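Local coordinates for uncharacterized protein DUF1185 (Bordetella bronchiseptica RB50, PDB 3BYQ), which is of unknown function but adopts a variant of the Bacillus chorismate mutase fold and may play a role in amino-acid metabolism, at residues A84-D89 with R160-A165; S140-H145 with G179-E184; P23-P28 with A172-R177; M2-I7 with M51-E56. All coordinates share one frame; numbering follows the deposited sequence.

Contact 1 (A84-D89 with R160-A165); sequences AIVGVD and REILFA. With EDO (1,2-ethanediol), chain I.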
loop_
_atom_site.group_PDB
_atom_site.type_symbol
_atom_site.label_atom_id
_atom_site.label_comp_id
_atom_site.label_asym_id
_atom_site.label_seq_id
_atom_site.Cartn_x
_atom_site.Cartn_y
_atom_site.Cartn_z
ATOM N N ALA B 84 2.745 14.541 12.259
ATOM C CA ALA B 84 1.885 15.278 11.315
ATOM C C ALA B 84 1.940 14.687 9.919
ATOM O O ALA B 84 2.987 14.312 9.453
ATOM C CB ALA B 84 2.269 16.749 11.236
ATOM N N ILE B 85 0.789 14.630 9.278
ATOM C CA ILE B 85 0.683 14.212 7.888
ATOM C C ILE B 85 -0.094 15.317 7.160
ATOM O O ILE B 85 -1.290 15.552 7.421
ATOM C CB ILE B 85 -0.011 12.844 7.652
ATOM C CG1 ILE B 85 0.546 11.803 8.609
ATOM C CG2 ILE B 85 0.154 12.401 6.130
ATOM C CD1 ILE B 85 -0.105 10.456 8.565
ATOM N N VAL B 86 0.584 15.934 6.201
ATOM C CA VAL B 86 0.025 17.041 5.455
ATOM C C VAL B 86 -0.462 16.500 4.124
ATOM O O VAL B 86 0.168 15.640 3.526
ATOM C CB VAL B 86 1.054 18.188 5.225
ATOM C CG1 VAL B 86 0.416 19.389 4.504
ATOM C CG2 VAL B 86 1.695 18.622 6.574
ATOM N N GLY B 87 -1.608 16.995 3.682
ATOM C CA GLY B 87 -2.152 16.595 2.398
ATOM C C GLY B 87 -1.334 17.084 1.240
ATOM O O GLY B 87 -0.514 18.045 1.378
ATOM N N VAL B 88 -1.567 16.482 0.074
ATOM C CA VAL B 88 -0.674 16.736 -1.068
ATOM C C VAL B 88 -0.661 18.149 -1.628
ATOM O O VAL B 88 0.285 18.490 -2.335
ATOM C CB VAL B 88 -0.823 15.753 -2.252
ATOM C CG1 VAL B 88 -0.353 14.384 -1.874
ATOM C CG2 VAL B 88 -2.220 15.757 -2.831
ATOM N N ASP B 89 -1.693 18.939 -1.335
ATOM C CA ASP B 89 -1.715 20.347 -1.763
ATOM C C ASP B 89 -1.006 21.286 -0.773
ATOM O O ASP B 89 -0.962 22.485 -1.002
ATOM C CB ASP B 89 -3.141 20.836 -2.054
ATOM C CG ASP B 89 -3.724 20.270 -3.326
ATOM O OD1 ASP B 89 -3.069 19.447 -4.027
ATOM O OD2 ASP B 89 -4.878 20.652 -3.638
ATOM N N ARG B 160 -6.196 19.070 0.795
ATOM C CA ARG B 160 -6.263 20.391 1.425
ATOM C C ARG B 160 -6.507 20.321 2.935
ATOM O O ARG B 160 -7.063 21.224 3.536
ATOM C CB ARG B 160 -7.320 21.237 0.692
ATOM C CG ARG B 160 -6.975 21.413 -0.786
ATOM C CD ARG B 160 -7.974 22.223 -1.546
ATOM N NE ARG B 160 -9.118 21.420 -1.933
ATOM C CZ ARG B 160 -9.048 20.419 -2.801
ATOM N NH1 ARG B 160 -7.884 20.052 -3.339
ATOM N NH2 ARG B 160 -10.142 19.754 -3.087
ATOM N N GLU B 161 -6.058 19.219 3.511
ATOM C CA GLU B 161 -6.138 18.962 4.952
ATOM C C GLU B 161 -4.793 18.654 5.554
ATOM O O GLU B 161 -3.783 18.478 4.866
ATOM C CB GLU B 161 -7.059 17.792 5.247
ATOM C CG GLU B 161 -8.456 17.979 4.743
ATOM C CD GLU B 161 -9.360 16.846 5.107
ATOM O OE1 GLU B 161 -8.930 15.666 4.951
ATOM O OE2 GLU B 161 -10.538 17.125 5.466
ATOM N N ILE B 162 -4.802 18.631 6.876
ATOM C CA ILE B 162 -3.640 18.209 7.683
ATOM C C ILE B 162 -4.130 17.335 8.818
ATOM O O ILE B 162 -5.215 17.592 9.384
ATOM C CB ILE B 162 -2.849 19.375 8.336
ATOM C CG1 ILE B 162 -2.522 20.490 7.334
ATOM C CG2 ILE B 162 -1.538 18.820 9.021
ATOM C CD1 ILE B 162 -2.175 21.884 7.997
ATOM N N LEU B 163 -3.389 16.255 9.066
ATOM C CA LEU B 163 -3.648 15.339 10.189
ATOM C C LEU B 163 -2.559 15.588 11.213
ATOM O O LEU B 163 -1.359 15.532 10.904
ATOM C CB LEU B 163 -3.630 13.877 9.692
ATOM C CG LEU B 163 -4.014 12.799 10.727
ATOM C CD1 LEU B 163 -4.318 11.480 9.982
ATOM C CD2 LEU B 163 -2.893 12.558 11.723
ATOM N N PHE B 164 -2.976 15.989 12.408
ATOM C CA PHE B 164 -2.071 16.208 13.538
ATOM C C PHE B 164 -2.338 15.156 14.591
ATOM O O PHE B 164 -3.479 14.844 14.874
ATOM C CB PHE B 164 -2.287 17.598 14.141
ATOM C CG PHE B 164 -1.828 18.748 13.251
ATOM C CD1 PHE B 164 -0.480 18.890 12.945
ATOM C CD2 PHE B 164 -2.706 19.713 12.808
ATOM C CE1 PHE B 164 -0.025 19.940 12.175
ATOM C CE2 PHE B 164 -2.257 20.789 12.027
ATOM C CZ PHE B 164 -0.903 20.886 11.712
ATOM N N ALA B 165 -1.262 14.667 15.202
ATOM C CA ALA B 165 -1.357 13.600 16.176
ATOM C C ALA B 165 -0.405 13.702 17.345
ATOM O O ALA B 165 0.730 14.230 17.208
ATOM C CB ALA B 165 -1.099 12.242 15.457
HETATM C C1 EDO I . -6.444 17.185 -5.643
HETATM O O1 EDO I . -7.863 17.405 -5.536
HETATM C C2 EDO I . -5.933 17.856 -6.907
HETATM O O2 EDO I . -6.625 17.283 -8.019
#

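Contact 2 (S140-H145 with G179-E184); sequences SYVRSH and GGLTKE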
loop_
_atom_site.group_PDB
_atom_site.type_symbol
_atom_site.label_atom_id
_atom_site.label_comp_id
_atom_site.label_asym_id
_atom_site.label_seq_id
_atom_site.Cartn_x
_atom_site.Cartn_y
_atom_site.Cartn_z
ATOM N N SER B 140 15.505 10.928 27.412
ATOM C CA SER B 140 15.375 10.369 26.076
ATOM C C SER B 140 16.214 9.115 25.852
ATOM O O SER B 140 15.881 8.302 25.010
ATOM C CB SER B 140 15.759 11.433 25.020
ATOM O OG SER B 140 17.070 11.825 25.185
ATOM N N TYR B 141 17.320 8.982 26.582
ATOM C CA TYR B 141 18.233 7.840 26.367
ATOM C C TYR B 141 17.854 6.537 27.032
ATOM O O TYR B 141 18.546 5.552 26.849
ATOM C CB TYR B 141 19.661 8.189 26.788
ATOM C CG TYR B 141 20.474 9.026 25.785
ATOM C CD1 TYR B 141 20.451 10.408 25.808
ATOM C CD2 TYR B 141 21.251 8.403 24.828
ATOM C CE1 TYR B 141 21.159 11.151 24.878
ATOM C CE2 TYR B 141 21.982 9.124 23.915
ATOM C CZ TYR B 141 21.942 10.497 23.943
ATOM O OH TYR B 141 22.684 11.180 23.018
ATOM N N VAL B 142 16.764 6.490 27.783
ATOM C CA VAL B 142 16.378 5.205 28.473
ATOM C C VAL B 142 16.043 4.178 27.415
ATOM O O VAL B 142 15.000 4.243 26.753
ATOM C CB VAL B 142 15.272 5.407 29.510
ATOM C CG1 VAL B 142 14.714 4.077 30.005
ATOM C CG2 VAL B 142 15.811 6.283 30.665
ATOM N N ARG B 143 16.923 3.185 27.304
ATOM C CA ARG B 143 16.892 2.275 26.149
ATOM C C ARG B 143 15.687 1.370 26.041
ATOM O O ARG B 143 15.218 1.032 24.941
ATOM C CB ARG B 143 18.193 1.468 26.086
ATOM C CG ARG B 143 18.368 0.714 24.786
ATOM C CD ARG B 143 19.680 0.016 24.791
ATOM N NE ARG B 143 20.783 0.960 24.662
ATOM C CZ ARG B 143 22.061 0.642 24.769
ATOM N NH1 ARG B 143 22.395 -0.578 25.102
ATOM N NH2 ARG B 143 23.002 1.554 24.589
ATOM N N SER B 144 15.181 0.963 27.190
ATOM C CA SER B 144 14.060 0.065 27.269
ATOM C C SER B 144 12.753 0.602 26.660
ATOM O O SER B 144 11.856 -0.163 26.301
ATOM C CB SER B 144 13.760 -0.249 28.725
ATOM O OG SER B 144 13.595 0.941 29.497
ATOM N N HIS B 145 12.686 1.924 26.558
ATOM C CA HIS B 145 11.442 2.616 26.183
ATOM C C HIS B 145 11.277 3.003 24.720
ATOM O O HIS B 145 10.195 3.371 24.338
ATOM C CB HIS B 145 11.216 3.817 27.087
ATOM C CG HIS B 145 10.737 3.436 28.456
ATOM N ND1 HIS B 145 11.423 2.550 29.267
ATOM C CD2 HIS B 145 9.695 3.890 29.189
ATOM C CE1 HIS B 145 10.782 2.434 30.417
ATOM N NE2 HIS B 145 9.710 3.211 30.383
ATOM N N GLY B 179 19.836 -3.606 27.857
ATOM C CA GLY B 179 20.595 -2.810 28.810
ATOM C C GLY B 179 20.410 -1.342 28.530
ATOM O O GLY B 179 19.311 -0.904 28.225
ATOM N N GLY B 180 21.510 -0.609 28.636
ATOM C CA GLY B 180 21.528 0.831 28.455
ATOM C C GLY B 180 20.987 1.570 29.670
ATOM O O GLY B 180 20.776 0.991 30.731
ATOM N N LEU B 181 20.740 2.866 29.496
ATOM C CA LEU B 181 20.267 3.704 30.613
ATOM C C LEU B 181 18.913 3.235 31.046
ATOM O O LEU B 181 18.066 2.988 30.211
ATOM C CB LEU B 181 20.202 5.175 30.198
ATOM C CG LEU B 181 19.921 6.183 31.320
ATOM C CD1 LEU B 181 21.136 6.339 32.230
ATOM C CD2 LEU B 181 19.458 7.524 30.739
ATOM N N THR B 182 18.735 3.107 32.349
ATOM C CA THR B 182 17.480 2.680 32.937
ATOM C C THR B 182 16.843 3.849 33.629
ATOM O O THR B 182 17.466 4.852 33.874
ATOM C CB THR B 182 17.685 1.595 34.007
ATOM O OG1 THR B 182 18.444 2.135 35.103
ATOM C CG2 THR B 182 18.408 0.372 33.411
ATOM N N LYS B 183 15.571 3.697 33.941
ATOM C CA LYS B 183 14.804 4.736 34.659
ATOM C C LYS B 183 15.482 5.066 35.967
ATOM O O LYS B 183 15.591 6.227 36.359
ATOM C CB LYS B 183 13.365 4.318 34.917
ATOM C CG LYS B 183 12.563 4.180 33.664
ATOM C CD LYS B 183 11.086 3.920 33.947
ATOM C CE LYS B 183 10.815 2.669 34.737
ATOM N NZ LYS B 183 9.347 2.554 34.859
ATOM N N GLU B 184 15.971 4.026 36.635
ATOM C CA GLU B 184 16.649 4.171 37.917
ATOM C C GLU B 184 17.993 4.865 37.811
ATOM O O GLU B 184 18.481 5.463 38.770
ATOM C CB GLU B 184 16.851 2.800 38.583
ATOM C CG GLU B 184 15.564 2.138 38.994
ATOM C CD GLU B 184 14.860 1.363 37.882
ATOM O OE1 GLU B 184 15.309 1.330 36.707
ATOM O OE2 GLU B 184 13.818 0.763 38.205
HETATM O O HOH W 1 20.866 4.190 26.848
HETATM O O HOH W 2 17.105 0.557 29.518
HETATM O O HOH W 3 14.450 1.266 32.258
#

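Contact 3 (P23-P28 with A172-R177); sequences PAPAQP and ARVHAR. With EDO (1,2-ethanediol), chain R; EDO (1,2-ethanediol), chain P; EDO (1,2-ethanediol), chain C.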
loop_
_atom_site.group_PDB
_atom_site.type_symbol
_atom_site.label_atom_id
_atom_site.label_comp_id
_atom_site.label_asym_id
_atom_site.label_seq_id
_atom_site.Cartn_x
_atom_site.Cartn_y
_atom_site.Cartn_z
ATOM N N PRO B 23 8.439 -14.167 26.985
ATOM C CA PRO B 23 7.768 -14.214 28.287
ATOM C C PRO B 23 7.002 -12.927 28.529
ATOM O O PRO B 23 7.571 -11.831 28.485
ATOM C CB PRO B 23 8.917 -14.384 29.275
ATOM C CG PRO B 23 10.166 -14.413 28.496
ATOM C CD PRO B 23 9.901 -14.055 27.100
ATOM N N ALA B 24 5.712 -13.056 28.753
ATOM C CA ALA B 24 4.856 -11.885 28.853
ATOM C C ALA B 24 5.181 -11.080 30.096
ATOM O O ALA B 24 5.451 -11.652 31.133
ATOM C CB ALA B 24 3.373 -12.277 28.831
ATOM N N PRO B 25 5.169 -9.749 30.001
ATOM C CA PRO B 25 5.412 -8.952 31.188
ATOM C C PRO B 25 4.190 -8.940 32.090
ATOM O O PRO B 25 3.099 -9.211 31.640
ATOM C CB PRO B 25 5.663 -7.562 30.615
ATOM C CG PRO B 25 4.896 -7.554 29.381
ATOM C CD PRO B 25 5.016 -8.901 28.814
ATOM N N ALA B 26 4.395 -8.571 33.351
ATOM C CA ALA B 26 3.324 -8.549 34.360
ATOM C C ALA B 26 2.142 -7.722 33.905
ATOM O O ALA B 26 0.974 -8.080 34.114
ATOM C CB ALA B 26 3.865 -8.009 35.700
ATOM N N GLN B 27 2.444 -6.592 33.285
ATOM C CA GLN B 27 1.373 -5.761 32.749
ATOM C C GLN B 27 1.652 -5.450 31.305
ATOM O O GLN B 27 2.815 -5.243 30.898
ATOM C CB GLN B 27 1.261 -4.478 33.518
ATOM C CG GLN B 27 2.600 -3.828 33.590
ATOM N N PRO B 28 0.606 -5.433 30.509
ATOM C CA PRO B 28 0.833 -5.149 29.108
ATOM C C PRO B 28 1.194 -3.709 28.848
ATOM O O PRO B 28 0.955 -2.838 29.674
ATOM C CB PRO B 28 -0.534 -5.439 28.476
ATOM C CG PRO B 28 -1.496 -5.272 29.530
ATOM C CD PRO B 28 -0.815 -5.717 30.782
ATOM N N ALA B 172 7.807 0.426 28.903
ATOM C CA ALA B 172 8.885 -0.115 28.062
ATOM C C ALA B 172 8.382 -1.118 27.038
ATOM O O ALA B 172 7.254 -1.632 27.137
ATOM C CB ALA B 172 9.939 -0.768 28.944
ATOM N N ARG B 173 9.225 -1.413 26.063
ATOM C CA ARG B 173 8.927 -2.526 25.138
ATOM C C ARG B 173 8.648 -3.791 25.972
ATOM O O ARG B 173 9.297 -4.039 27.010
ATOM C CB ARG B 173 10.080 -2.835 24.210
ATOM C CG ARG B 173 10.455 -1.715 23.245
ATOM C CD ARG B 173 11.541 -2.130 22.230
ATOM N NE ARG B 173 12.785 -2.490 22.896
ATOM C CZ ARG B 173 13.633 -1.605 23.393
ATOM N NH1 ARG B 173 13.392 -0.309 23.315
ATOM N NH2 ARG B 173 14.730 -2.039 23.994
ATOM N N VAL B 174 7.755 -4.626 25.479
ATOM C CA VAL B 174 7.321 -5.813 26.263
ATOM C C VAL B 174 8.402 -6.823 26.569
ATOM O O VAL B 174 8.300 -7.508 27.581
ATOM C CB VAL B 174 6.081 -6.539 25.637
ATOM C CG1 VAL B 174 4.868 -5.593 25.689
ATOM C CG2 VAL B 174 6.432 -6.986 24.206
ATOM N N HIS B 175 9.440 -6.869 25.733
ATOM C CA HIS B 175 10.598 -7.768 25.941
ATOM C C HIS B 175 11.915 -7.027 25.923
ATOM O O HIS B 175 12.921 -7.550 25.495
ATOM C CB HIS B 175 10.638 -8.925 24.933
ATOM C CG HIS B 175 9.379 -9.709 24.905
ATOM N ND1 HIS B 175 8.734 -10.136 26.050
ATOM C CD2 HIS B 175 8.641 -10.146 23.863
ATOM C CE1 HIS B 175 7.634 -10.784 25.700
ATOM N NE2 HIS B 175 7.562 -10.812 24.383
ATOM N N ALA B 176 11.896 -5.805 26.415
ATOM C CA ALA B 176 13.126 -5.010 26.506
ATOM C C ALA B 176 14.197 -5.784 27.266
ATOM O O ALA B 176 13.987 -6.251 28.416
ATOM C CB ALA B 176 12.870 -3.657 27.137
ATOM N N ARG B 177 15.355 -5.887 26.626
ATOM C CA ARG B 177 16.509 -6.625 27.170
ATOM C C ARG B 177 17.883 -6.276 26.613
ATOM O O ARG B 177 18.751 -7.130 26.532
ATOM C CB ARG B 177 16.237 -8.113 27.006
ATOM C CG ARG B 177 16.111 -8.608 25.578
ATOM C CD ARG B 177 15.464 -9.980 25.608
ATOM N NE ARG B 177 15.471 -10.699 24.323
ATOM C CZ ARG B 177 14.519 -10.610 23.395
ATOM N NH1 ARG B 177 13.518 -9.751 23.505
ATOM N NH2 ARG B 177 14.594 -11.364 22.313
HETATM C C1 EDO R . 12.580 -9.790 29.083
HETATM O O1 EDO R . 12.459 -8.356 29.135
HETATM C C2 EDO R . 11.437 -10.457 28.304
HETATM O O2 EDO R . 10.108 -10.072 28.714
HETATM C C1 EDO P . 5.479 -3.263 29.212
HETATM O O1 EDO P . 5.483 -1.835 29.215
HETATM C C2 EDO P . 6.750 -3.812 29.794
HETATM O O2 EDO P . 6.918 -3.344 31.138
HETATM C C1 EDO C . 21.990 -6.208 30.257
HETATM O O1 EDO C . 23.229 -5.510 30.075
HETATM C C2 EDO C . 21.590 -6.887 28.954
HETATM O O2 EDO C . 20.461 -7.742 29.171
#

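Contact 4 (M2-I7 with M51-E56); sequences MSLIEI and MPFMAE. With EDO (1,2-ethanediol), chain X.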
loop_
_atom_site.group_PDB
_atom_site.type_symbol
_atom_site.label_atom_id
_atom_site.label_comp_id
_atom_site.label_asym_id
_atom_site.label_seq_id
_atom_site.Cartn_x
_atom_site.Cartn_y
_atom_site.Cartn_z
HETATM N N MSE B 2 -11.312 35.096 13.151
HETATM C CA MSE B 2 -11.900 33.748 12.881
HETATM C C MSE B 2 -10.829 32.654 13.052
HETATM O O MSE B 2 -9.662 32.801 12.667
HETATM C CB MSE B 2 -12.534 33.690 11.485
ATOM N N SER B 3 -11.250 31.556 13.647
ATOM C CA SER B 3 -10.340 30.450 13.906
ATOM C C SER B 3 -9.805 29.847 12.635
ATOM O O SER B 3 -10.500 29.717 11.641
ATOM C CB SER B 3 -11.038 29.348 14.688
ATOM O OG SER B 3 -10.163 28.279 14.933
ATOM N N LEU B 4 -8.552 29.454 12.721
ATOM C CA LEU B 4 -7.863 28.774 11.619
ATOM C C LEU B 4 -7.959 27.266 11.770
ATOM O O LEU B 4 -7.343 26.511 10.987
ATOM C CB LEU B 4 -6.377 29.147 11.626
ATOM C CG LEU B 4 -6.041 30.591 11.297
ATOM C CD1 LEU B 4 -4.540 30.891 11.569
ATOM C CD2 LEU B 4 -6.437 30.839 9.837
ATOM N N ILE B 5 -8.720 26.831 12.768
ATOM C CA ILE B 5 -8.798 25.400 13.113
ATOM C C ILE B 5 -10.195 24.877 12.945
ATOM O O ILE B 5 -11.087 25.207 13.707
ATOM C CB ILE B 5 -8.317 25.136 14.537
ATOM C CG1 ILE B 5 -6.891 25.676 14.726
ATOM C CG2 ILE B 5 -8.395 23.613 14.852
ATOM C CD1 ILE B 5 -6.357 25.458 16.144
ATOM N N GLU B 6 -10.374 24.056 11.920
ATOM C CA GLU B 6 -11.679 23.438 11.640
ATOM C C GLU B 6 -11.492 21.934 11.547
ATOM O O GLU B 6 -10.919 21.450 10.600
ATOM C CB GLU B 6 -12.245 23.972 10.337
ATOM C CG GLU B 6 -12.473 25.460 10.373
ATOM C CD GLU B 6 -12.869 26.030 9.029
ATOM O OE1 GLU B 6 -13.040 25.271 8.045
ATOM O OE2 GLU B 6 -12.998 27.258 8.958
ATOM N N ILE B 7 -12.023 21.214 12.529
ATOM C CA ILE B 7 -11.856 19.740 12.616
ATOM C C ILE B 7 -12.960 18.969 11.871
ATOM O O ILE B 7 -14.157 19.140 12.142
ATOM C CB ILE B 7 -11.843 19.283 14.102
ATOM C CG1 ILE B 7 -10.789 20.038 14.914
ATOM C CG2 ILE B 7 -11.614 17.742 14.223
ATOM C CD1 ILE B 7 -10.885 19.792 16.405
HETATM N N MSE B 51 3.126 31.860 11.559
HETATM C CA MSE B 51 3.224 32.013 13.028
HETATM C C MSE B 51 1.860 32.070 13.718
HETATM O O MSE B 51 1.683 31.437 14.761
HETATM C CB MSE B 51 4.133 33.186 13.409
HETATM C CG MSE B 51 5.508 33.102 12.806
HETATM SE SE MSE B 51 6.464 31.485 13.286
HETATM C CE MSE B 51 6.958 32.045 15.051
ATOM N N PRO B 52 0.877 32.812 13.162
ATOM C CA PRO B 52 -0.453 32.791 13.757
ATOM C C PRO B 52 -1.083 31.398 13.832
ATOM O O PRO B 52 -1.677 31.040 14.847
ATOM C CB PRO B 52 -1.257 33.721 12.843
ATOM C CG PRO B 52 -0.231 34.689 12.342
ATOM C CD PRO B 52 0.979 33.860 12.128
ATOM N N PHE B 53 -0.909 30.621 12.768
ATOM C CA PHE B 53 -1.433 29.249 12.690
ATOM C C PHE B 53 -0.783 28.390 13.776
ATOM O O PHE B 53 -1.458 27.702 14.552
ATOM C CB PHE B 53 -1.164 28.711 11.276
ATOM C CG PHE B 53 -1.733 27.332 10.984
ATOM C CD1 PHE B 53 -3.054 27.019 11.257
ATOM C CD2 PHE B 53 -0.974 26.414 10.300
ATOM C CE1 PHE B 53 -3.584 25.778 10.916
ATOM C CE2 PHE B 53 -1.489 25.175 9.973
ATOM C CZ PHE B 53 -2.819 24.860 10.269
HETATM N N MSE B 54 0.525 28.491 13.880
HETATM C CA MSE B 54 1.279 27.724 14.886
HETATM C C MSE B 54 0.813 28.063 16.291
HETATM O O MSE B 54 0.670 27.190 17.152
HETATM C CB MSE B 54 2.775 27.947 14.744
HETATM C CG MSE B 54 3.589 27.019 15.566
HETATM SE SE MSE B 54 5.455 27.082 15.135
HETATM C CE MSE B 54 5.860 28.798 15.872
ATOM N N ALA B 55 0.544 29.346 16.512
ATOM C CA ALA B 55 0.071 29.829 17.818
ATOM C C ALA B 55 -1.294 29.272 18.173
ATOM O O ALA B 55 -1.510 28.762 19.291
ATOM C CB ALA B 55 0.028 31.370 17.850
ATOM N N GLU B 56 -2.217 29.331 17.228
ATOM C CA GLU B 56 -3.566 28.835 17.490
ATOM C C GLU B 56 -3.627 27.313 17.695
ATOM O O GLU B 56 -4.414 26.817 18.495
ATOM C CB GLU B 56 -4.567 29.246 16.428
ATOM C CG GLU B 56 -5.984 29.076 16.968
ATOM C CD GLU B 56 -7.073 29.362 15.965
ATOM O OE1 GLU B 56 -6.775 29.984 14.905
ATOM O OE2 GLU B 56 -8.233 28.963 16.287
HETATM C C1 EDO X . -10.240 33.159 9.096
HETATM O O1 EDO X . -9.635 34.038 8.124
HETATM C C2 EDO X . -9.612 31.767 9.096
HETATM O O2 EDO X . -10.547 30.747 8.686
#

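Contact 1 (A84-D89 with R160-A165)
Backbone hydrogen bonds fix the pairing of Ile-85 with Leu-163: Ile-85 N donates to Leu-163 O at 2.8 Å, and Leu-163 N returns a nearly straight bond to Ile-85 O (175° at the hydrogen). A further bond runs from Gly-87 N to Glu-161 O (2.9 Å). Val-86 with Ile-162 is the non-hydrogen-bonded pair between these bonds, and Ala-84 with Phe-164 is the one beyond Ile-85/Leu-163; there Ala-84 CA makes a CA-H...O contact of 3.3 Å to Leu-163 O.

Apolar contacts cover both faces. On one, Val-86 and Ile-162 run side by side with CG2 against CG2 at 4.1 Å, and Ala-84 CB sits 3.9 Å from Phe-164 CD1; helix 51-72 packs on Ile-162 and Phe-164. Ile-85 and Leu-163 occupy the opposite face.

Past the strand pairing, Arg-160 bends at chi3 (-81°), bringing NH1 into a salt bridge 3.1 Å from Asp-89 OD2, in the guanidinium plane but above that of the carboxylate. Arg-160 NH2 forms a second salt bridge to Asp-89 of a third subunit, at a subunit junction. With strand axes 4.7 Å apart and directions 174° apart, this is an antiparallel ladder within the mixed sheet of the chorismate mutase-like fold.

Contact 2 (S140-H145 with G179-E184)
Arg-143 lies along the Gly-179 to Gly-180 backbone, where two irregular loops of the chorismate mutase-like fold meet: the connection between strands 130-136 and 147-151, and the tail beyond strand 161-169. Its CB is 3.4 Å from Gly-179 O, and CG and CD continue past the same carbonyl. CG stands opposite the backbone N (chi1 -168°), and the chain then turns at chi3 (-71°), which lays the guanidinium against the glycines. NE lies 3.9 Å from Gly-180 CA, which sits over the centre of one guanidinium face, 3.6 Å above its plane. At the tip, NH1 bonds to Leu-178 O, while NH2 forms a salt bridge with Glu-100 of a fourth subunit.

The backbone gives one direct bond, Arg-143 N to Leu-181 O at 3.1 Å, with the donor in the carbonyl plane. Beside it, Val-142 and Leu-181 cross at about a right angle, Val-142 CG2 touching Leu-181 CD2 at 3.9 Å. Lys-183 passes across His-145, CD to CE1 at 3.8 Å, and both polar ends reach Glu-78 OE1, whose negative charge would probably ease the closeness of Lys-183 NZ to the ring. Water adds indirect links: one molecule accepts from Ser-144 N and donates to both Gly-179 O and Leu-181 O, the latter at 2.7 Å.

Contact 3 (P23-P28 with A172-R177)
A loop-to-loop junction at the protein surface brings His-175 against Pro-23 and Val-174 against Pro-25, joining the connection between strands 7-17 and 29-39 to the segment after strand 161-169. Pro-23 O approaches the edge of the imidazole, 3.0 Å from His-175 CE1. His-175 NE2 is bonded to Glu-20 N, which ties the ring to the first loop from another corner.

Val-174 supplies the apolar part. Its CB lies 4.1 Å from Pro-25 CG, and the two side chains meet obliquely; Pro-25 CD also rests 3.8 Å from Val-174 O. With chi1 at -65°, Val-174 turns CG1 toward the proline and places CG2 over the centre of the His-175 ring, 3.9 Å above its plane.

An ethanediol, probably from the crystallisation liquor, bridges the loops: its O2 donates to Pro-23 O and is hydrogen-bonded to His-175 ND1 at 3.0 Å, in the ring plane, while its O1 donates to Ala-176 O. Arg-177 NH1 bonds to His-175 O at 3.0 Å, and Arg-177 NH2 forms a salt bridge with Glu-91 of a fourth subunit. No direct hydrogen bond runs between 23-28 and 172-177, so this is irregular loop packing beside a subunit interface of the six-chain assembly.

Contact 4 (M2-I7 with M51-E56)
The carboxylate of Glu-56 grips the N-terminal segment with both oxygens. OE2 accepts from Ser-3 OG at 2.5 Å, so short that its exact length is doubtful, and OE1 accepts from Leu-4 N at 2.9 Å. The second bond is nearly straight (167° at the hydrogen) and reaches OE1 on its syn side, 24° out of the carboxylate plane. Two donors on separate oxygens would probably limit rotation of the group. Glu-56 reaches them because CG is anti to the backbone N (chi1 -163°) and the chain stays extended beyond it.

Ser-3 OG works in both directions: besides donating to Glu-56, it accepts from Ile-5 N at 3.0 Å, which closes an ST turn. Ser-3 O takes a bond from an ethanediol, probably of crystallisation origin. At the helix, Glu-56 N is satisfied by Pro-52 O, and Glu-56 O accepts from Ser-59 OG.

Apolar groups flank this polar clasp. Leu-4 CD1 rests 3.7 Å from Phe-53 CA, and Leu-4 CB lies 4.0 Å from Phe-53 CD1. On Glu-56, the aliphatic CG meets Ile-5 CD1 at 3.7 Å, the two side chains coming from opposite directions. The contact thus pins the segment leading into strand 7-17 onto the N-terminal start of helix 51-72, where Phe-53 also packs on Ile-38 of strand 29-39 and meets Tyr-42 edge-to-face.

Overall arrangement
From the N terminus, contact 4 opens at 2-7 and contact 3 at 23-28; contact 4 closes at 51-56, so the two cross, and the lead-in to strand 7-17 is tied to the start of helix 51-72. Contact 1 then opens and closes inside the loop of contact 3, joining strand 79-86 to strand 161-169; it touches contact 4 where Ile-162 packs on Phe-53. Contact 3 closes at 172-177. Contact 2, opened at 140-145, crosses both contact 1 and contact 3 and anchors the C-terminal tail. Contacts 2 and 3 touch through Arg-173 and, with centres about 33 and 34 Å from that of contact 1, lie across the chain's centre from contacts 1 and 4.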